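Long-range contact in putative NADH-depentdent flavin oxidoreductase (Cupriavidus metallidurans, PDB 5OCS), which probably reduces activated alkenes with the help of FMN and a nicotinamide coenzyme, as an ene-reductase of the Old Yellow Enzyme family: residues D[127-139]-D[184-196]. Sequence-based numbering, arbitrary orientation.
Sequences GWQTFAPSAVPHA and LLHQFLSPIANHR
Pro-133 lays its ring across the Phe-188 ring, with CB 3.6 Å from the ring centroid and only 4° off the normal, a CH-pi contact over the middle of one face. The CG-CD side of the proline rests on the helix: CG lies 3.5 Å from Gln-187 O, and CD meets Gln-187 CB. Leu-184, its CG anti to the backbone N (chi1 178°), brings CD1 alongside Ala-132 and Pro-133 CD. The Gln-187 amide reaches past Ala-132 into polar company, OE1 accepting from Arg-106 N while NE2 bonds Gly-182 O and Ala-104 O. Beyond the helix the chain folds back round the proline. Arg-196, bent at chi3 (76°), places NH1 2.8 Å from Pro-133 O, on a lone pair in the carbonyl plane, with the oxygen tilted somewhat out of the guanidinium plane; NH1 also bonds Leu-148 O, while NH2 forms a salt bridge with Asp-198. Ser-134 OG accepts from His-195 N at 2.8 Å, and a water accepts from Ser-134 N and donates to Ala-193 O. Asn-194 fixes this return: ND2 gives a nearly straight 2.8 Å bond to Phe-188 O and a second bond to Tyr-200 O, and OD1 takes Arg-196 N in an Asx turn. At the outer end Val-136 CG2 approaches His-195 ND1 at 3.7 Å, the side chains crossing at about a right angle. The contact thus joins two excursions from the eight-stranded TIM barrel of the Old Yellow Enzyme family: the loop after strand 96-102, carrying short strand 131-132, and the loop with helix 184-189 that follows strand 175-179.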
loop_
_atom_site.group_PDB
_atom_site.type_symbol
_atom_site.label_atom_id
_atom_site.label_comp_id
_atom_site.label_asym_id
_atom_site.label_seq_id
_atom_site.Cartn_x
_atom_site.Cartn_y
_atom_site.Cartn_z
ATOM N N GLY D 127 -22.215 18.045 -14.982
ATOM C CA GLY D 127 -23.470 17.350 -14.720
ATOM C C GLY D 127 -24.037 16.698 -15.961
ATOM O O GLY D 127 -23.628 17.001 -17.079
ATOM N N TRP D 128 -24.977 15.783 -15.762
ATOM C CA TRP D 128 -25.661 15.128 -16.887
ATOM C C TRP D 128 -27.016 14.589 -16.558
ATOM O O TRP D 128 -27.346 14.367 -15.395
ATOM C CB TRP D 128 -24.807 14.025 -17.496
ATOM C CG TRP D 128 -24.532 12.814 -16.606
ATOM C CD1 TRP D 128 -25.309 11.719 -16.462
ATOM C CD2 TRP D 128 -23.397 12.614 -15.754
ATOM N NE1 TRP D 128 -24.731 10.827 -15.595
ATOM C CE2 TRP D 128 -23.548 11.353 -15.153
ATOM C CE3 TRP D 128 -22.235 13.353 -15.487
ATOM C CZ2 TRP D 128 -22.585 10.829 -14.298
ATOM C CZ3 TRP D 128 -21.302 12.834 -14.605
ATOM C CH2 TRP D 128 -21.471 11.578 -14.047
ATOM N N GLN D 129 -27.831 14.397 -17.598
ATOM C CA GLN D 129 -29.155 13.798 -17.416
ATOM C C GLN D 129 -29.040 12.321 -16.983
ATOM O O GLN D 129 -28.309 11.542 -17.618
ATOM C CB GLN D 129 -29.990 13.882 -18.694
ATOM C CG GLN D 129 -31.432 13.385 -18.469
ATOM C CD GLN D 129 -32.172 14.273 -17.458
ATOM O OE1 GLN D 129 -32.386 15.453 -17.724
ATOM N NE2 GLN D 129 -32.514 13.723 -16.264
ATOM N N THR D 130 -29.763 11.967 -15.912
ATOM C CA THR D 130 -29.755 10.614 -15.334
ATOM C C THR D 130 -30.968 9.828 -15.831
ATOM O O THR D 130 -31.942 10.412 -16.319
ATOM C CB THR D 130 -29.734 10.691 -13.796
ATOM O OG1 THR D 130 -30.935 11.344 -13.325
ATOM C CG2 THR D 130 -28.506 11.459 -13.345
ATOM N N PHE D 131 -30.899 8.514 -15.705
ATOM C CA PHE D 131 -31.902 7.600 -16.193
ATOM C C PHE D 131 -32.297 6.635 -15.090
ATOM O O PHE D 131 -31.470 6.281 -14.211
ATOM C CB PHE D 131 -31.349 6.835 -17.420
ATOM C CG PHE D 131 -31.035 7.753 -18.566
ATOM C CD1 PHE D 131 -32.068 8.244 -19.367
ATOM C CD2 PHE D 131 -29.757 8.262 -18.749
ATOM C CE1 PHE D 131 -31.803 9.155 -20.389
ATOM C CE2 PHE D 131 -29.477 9.170 -19.766
ATOM C CZ PHE D 131 -30.506 9.622 -20.593
ATOM N N ALA D 132 -33.542 6.182 -15.152
ATOM C CA ALA D 132 -34.126 5.356 -14.104
ATOM C C ALA D 132 -35.354 4.613 -14.590
ATOM O O ALA D 132 -35.892 4.914 -15.686
ATOM C CB ALA D 132 -34.506 6.243 -12.911
ATOM N N PRO D 133 -35.842 3.665 -13.772
ATOM C CA PRO D 133 -37.075 3.031 -14.232
ATOM C C PRO D 133 -38.244 4.014 -14.350
ATOM O O PRO D 133 -39.094 3.865 -15.237
ATOM C CB PRO D 133 -37.351 1.977 -13.170
ATOM C CG PRO D 133 -36.507 2.343 -11.997
ATOM C CD PRO D 133 -35.266 2.957 -12.611
ATOM N N SER D 134 -38.271 5.004 -13.450
ATOM C CA SER D 134 -39.326 6.033 -13.430
ATOM C C SER D 134 -38.770 7.421 -13.100
ATOM O O SER D 134 -37.716 7.546 -12.440
ATOM C CB SER D 134 -40.386 5.680 -12.380
ATOM O OG SER D 134 -40.983 4.381 -12.581
ATOM N N ALA D 135 -39.538 8.468 -13.485
ATOM C CA ALA D 135 -39.155 9.895 -13.369
ATOM C C ALA D 135 -39.382 10.469 -11.934
ATOM O O ALA D 135 -40.118 11.452 -11.717
ATOM C CB ALA D 135 -39.904 10.720 -14.450
ATOM N N VAL D 136 -38.724 9.854 -10.963
ATOM C CA VAL D 136 -38.912 10.143 -9.555
ATOM C C VAL D 136 -37.518 10.314 -8.998
ATOM O O VAL D 136 -36.694 9.431 -9.138
ATOM C CB VAL D 136 -39.625 9.004 -8.785
ATOM C CG1 VAL D 136 -40.032 9.487 -7.388
ATOM C CG2 VAL D 136 -40.846 8.513 -9.550
ATOM N N PRO D 137 -37.230 11.471 -8.402
ATOM C CA PRO D 137 -35.896 11.705 -7.838
ATOM C C PRO D 137 -35.682 10.949 -6.552
ATOM O O PRO D 137 -36.649 10.587 -5.880
ATOM C CB PRO D 137 -35.884 13.212 -7.613
ATOM C CG PRO D 137 -37.325 13.499 -7.297
ATOM C CD PRO D 137 -38.123 12.610 -8.173
ATOM N N HIS D 138 -34.413 10.677 -6.239
ATOM C CA HIS D 138 -34.059 9.974 -5.008
ATOM C C HIS D 138 -34.519 10.768 -3.779
ATOM O O HIS D 138 -34.962 10.178 -2.791
ATOM C CB HIS D 138 -32.539 9.754 -4.938
ATOM C CG HIS D 138 -32.079 9.187 -3.645
ATOM N ND1 HIS D 138 -31.302 9.901 -2.754
ATOM C CD2 HIS D 138 -32.285 7.977 -3.083
ATOM C CE1 HIS D 138 -31.049 9.153 -1.697
ATOM N NE2 HIS D 138 -31.650 7.989 -1.863
ATOM N N ALA D 139 -34.404 12.097 -3.884
ATOM C CA ALA D 139 -34.799 13.035 -2.813
ATOM C C ALA D 139 -35.589 14.173 -3.418
ATOM O O ALA D 139 -35.342 14.591 -4.549
ATOM C CB ALA D 139 -33.564 13.591 -2.106
ATOM N N LEU D 184 -28.990 1.648 -10.224
ATOM C CA LEU D 184 -30.012 1.433 -11.245
ATOM C C LEU D 184 -30.828 0.152 -11.073
ATOM O O LEU D 184 -32.094 0.149 -11.136
ATOM C CB LEU D 184 -29.386 1.464 -12.643
ATOM C CG LEU D 184 -30.397 1.207 -13.751
ATOM C CD1 LEU D 184 -31.297 2.407 -13.888
ATOM C CD2 LEU D 184 -29.756 0.743 -15.067
ATOM N N LEU D 185 -30.123 -0.963 -10.903
ATOM C CA LEU D 185 -30.807 -2.235 -10.761
ATOM C C LEU D 185 -31.703 -2.290 -9.524
ATOM O O LEU D 185 -32.847 -2.750 -9.593
ATOM C CB LEU D 185 -29.850 -3.382 -10.838
ATOM C CG LEU D 185 -29.615 -3.898 -12.232
ATOM C CD1 LEU D 185 -29.362 -2.855 -13.300
ATOM C CD2 LEU D 185 -28.515 -4.939 -12.241
ATOM N N HIS D 186 -31.214 -1.739 -8.418
ATOM C CA HIS D 186 -31.996 -1.673 -7.181
ATOM C C HIS D 186 -33.279 -0.789 -7.396
ATOM O O HIS D 186 -34.354 -1.099 -6.864
ATOM C CB HIS D 186 -31.100 -1.136 -6.075
ATOM C CG HIS D 186 -31.671 -1.244 -4.694
ATOM N ND1 HIS D 186 -30.902 -1.025 -3.568
ATOM C CD2 HIS D 186 -32.910 -1.540 -4.241
ATOM C CE1 HIS D 186 -31.641 -1.172 -2.485
ATOM N NE2 HIS D 186 -32.868 -1.482 -2.866
ATOM N N GLN D 187 -33.141 0.277 -8.192
ATOM C CA GLN D 187 -34.254 1.151 -8.530
ATOM C C GLN D 187 -35.347 0.350 -9.225
ATOM O O GLN D 187 -36.507 0.602 -8.968
ATOM C CB GLN D 187 -33.832 2.316 -9.415
ATOM C CG GLN D 187 -32.959 3.309 -8.673
ATOM C CD GLN D 187 -32.055 4.145 -9.562
ATOM O OE1 GLN D 187 -32.444 4.526 -10.669
ATOM N NE2 GLN D 187 -30.855 4.502 -9.047
ATOM N N PHE D 188 -34.983 -0.575 -10.109
ATOM C CA PHE D 188 -35.961 -1.445 -10.741
ATOM C C PHE D 188 -36.567 -2.404 -9.734
ATOM O O PHE D 188 -37.790 -2.659 -9.780
ATOM C CB PHE D 188 -35.388 -2.218 -11.925
ATOM C CG PHE D 188 -35.449 -1.472 -13.230
ATOM C CD1 PHE D 188 -34.443 -0.583 -13.590
ATOM C CD2 PHE D 188 -36.491 -1.673 -14.133
ATOM C CE1 PHE D 188 -34.470 0.075 -14.805
ATOM C CE2 PHE D 188 -36.516 -1.032 -15.340
ATOM C CZ PHE D 188 -35.519 -0.133 -15.690
ATOM N N LEU D 189 -35.744 -2.948 -8.837
ATOM C CA LEU D 189 -36.223 -3.896 -7.848
ATOM C C LEU D 189 -37.266 -3.277 -6.908
ATOM O O LEU D 189 -38.161 -3.970 -6.440
ATOM C CB LEU D 189 -35.104 -4.478 -6.997
ATOM C CG LEU D 189 -34.110 -5.334 -7.804
ATOM C CD1 LEU D 189 -32.909 -5.657 -6.956
ATOM C CD2 LEU D 189 -34.745 -6.619 -8.298
ATOM N N SER D 190 -37.082 -2.001 -6.604
ATOM C CA SER D 190 -37.810 -1.352 -5.502
ATOM C C SER D 190 -39.052 -0.618 -5.941
ATOM O O SER D 190 -38.974 0.301 -6.778
ATOM C CB SER D 190 -36.915 -0.352 -4.738
ATOM O OG SER D 190 -37.676 0.271 -3.708
ATOM N N PRO D 191 -40.203 -0.948 -5.332
ATOM C CA PRO D 191 -41.407 -0.127 -5.583
ATOM C C PRO D 191 -41.314 1.357 -5.227
ATOM O O PRO D 191 -42.141 2.149 -5.665
ATOM C CB PRO D 191 -42.454 -0.790 -4.688
ATOM C CG PRO D 191 -42.043 -2.180 -4.636
ATOM C CD PRO D 191 -40.534 -2.143 -4.534
ATOM N N ILE D 192 -40.337 1.736 -4.420
ATOM C CA ILE D 192 -40.097 3.136 -4.096
ATOM C C ILE D 192 -39.611 3.912 -5.292
ATOM O O ILE D 192 -40.090 5.014 -5.545
ATOM C CB ILE D 192 -39.136 3.230 -2.902
ATOM C CG1 ILE D 192 -39.895 2.740 -1.665
ATOM C CG2 ILE D 192 -38.573 4.646 -2.698
ATOM C CD1 ILE D 192 -38.957 2.286 -0.592
ATOM N N ALA D 193 -38.704 3.324 -6.073
ATOM C CA ALA D 193 -38.206 3.990 -7.275
ATOM C C ALA D 193 -38.926 3.574 -8.548
ATOM O O ALA D 193 -38.995 4.358 -9.484
ATOM C CB ALA D 193 -36.710 3.764 -7.429
ATOM N N ASN D 194 -39.493 2.366 -8.576
ATOM C CA ASN D 194 -40.062 1.808 -9.814
ATOM C C ASN D 194 -41.595 1.945 -9.737
ATOM O O ASN D 194 -42.260 1.208 -8.986
ATOM C CB ASN D 194 -39.679 0.337 -9.949
ATOM C CG ASN D 194 -40.166 -0.278 -11.228
ATOM O OD1 ASN D 194 -41.032 0.279 -11.904
ATOM N ND2 ASN D 194 -39.614 -1.442 -11.582
ATOM N N HIS D 195 -42.106 2.900 -10.496
ATOM C CA HIS D 195 -43.543 3.096 -10.660
ATOM C C HIS D 195 -44.014 2.773 -12.075
ATOM O O HIS D 195 -45.069 3.282 -12.514
ATOM C CB HIS D 195 -43.911 4.524 -10.323
ATOM C CG HIS D 195 -43.631 4.885 -8.904
ATOM N ND1 HIS D 195 -43.507 6.185 -8.487
ATOM C CD2 HIS D 195 -43.436 4.113 -7.803
ATOM C CE1 HIS D 195 -43.217 6.203 -7.198
ATOM N NE2 HIS D 195 -43.172 4.961 -6.757
ATOM N N ARG D 196 -43.260 1.910 -12.760
ATOM C CA ARG D 196 -43.577 1.540 -14.113
ATOM C C ARG D 196 -44.861 0.711 -14.141
ATOM O O ARG D 196 -45.152 -0.017 -13.204
ATOM C CB ARG D 196 -42.446 0.721 -14.728
ATOM C CG ARG D 196 -41.121 1.451 -14.858
ATOM C CD ARG D 196 -40.093 0.519 -15.490
ATOM N NE ARG D 196 -40.324 0.385 -16.932
ATOM C CZ ARG D 196 -39.921 1.238 -17.864
ATOM N NH1 ARG D 196 -39.231 2.329 -17.568
ATOM N NH2 ARG D 196 -40.199 0.986 -19.130
HETATM O O HOH W 1 -36.755 5.504 -10.692
#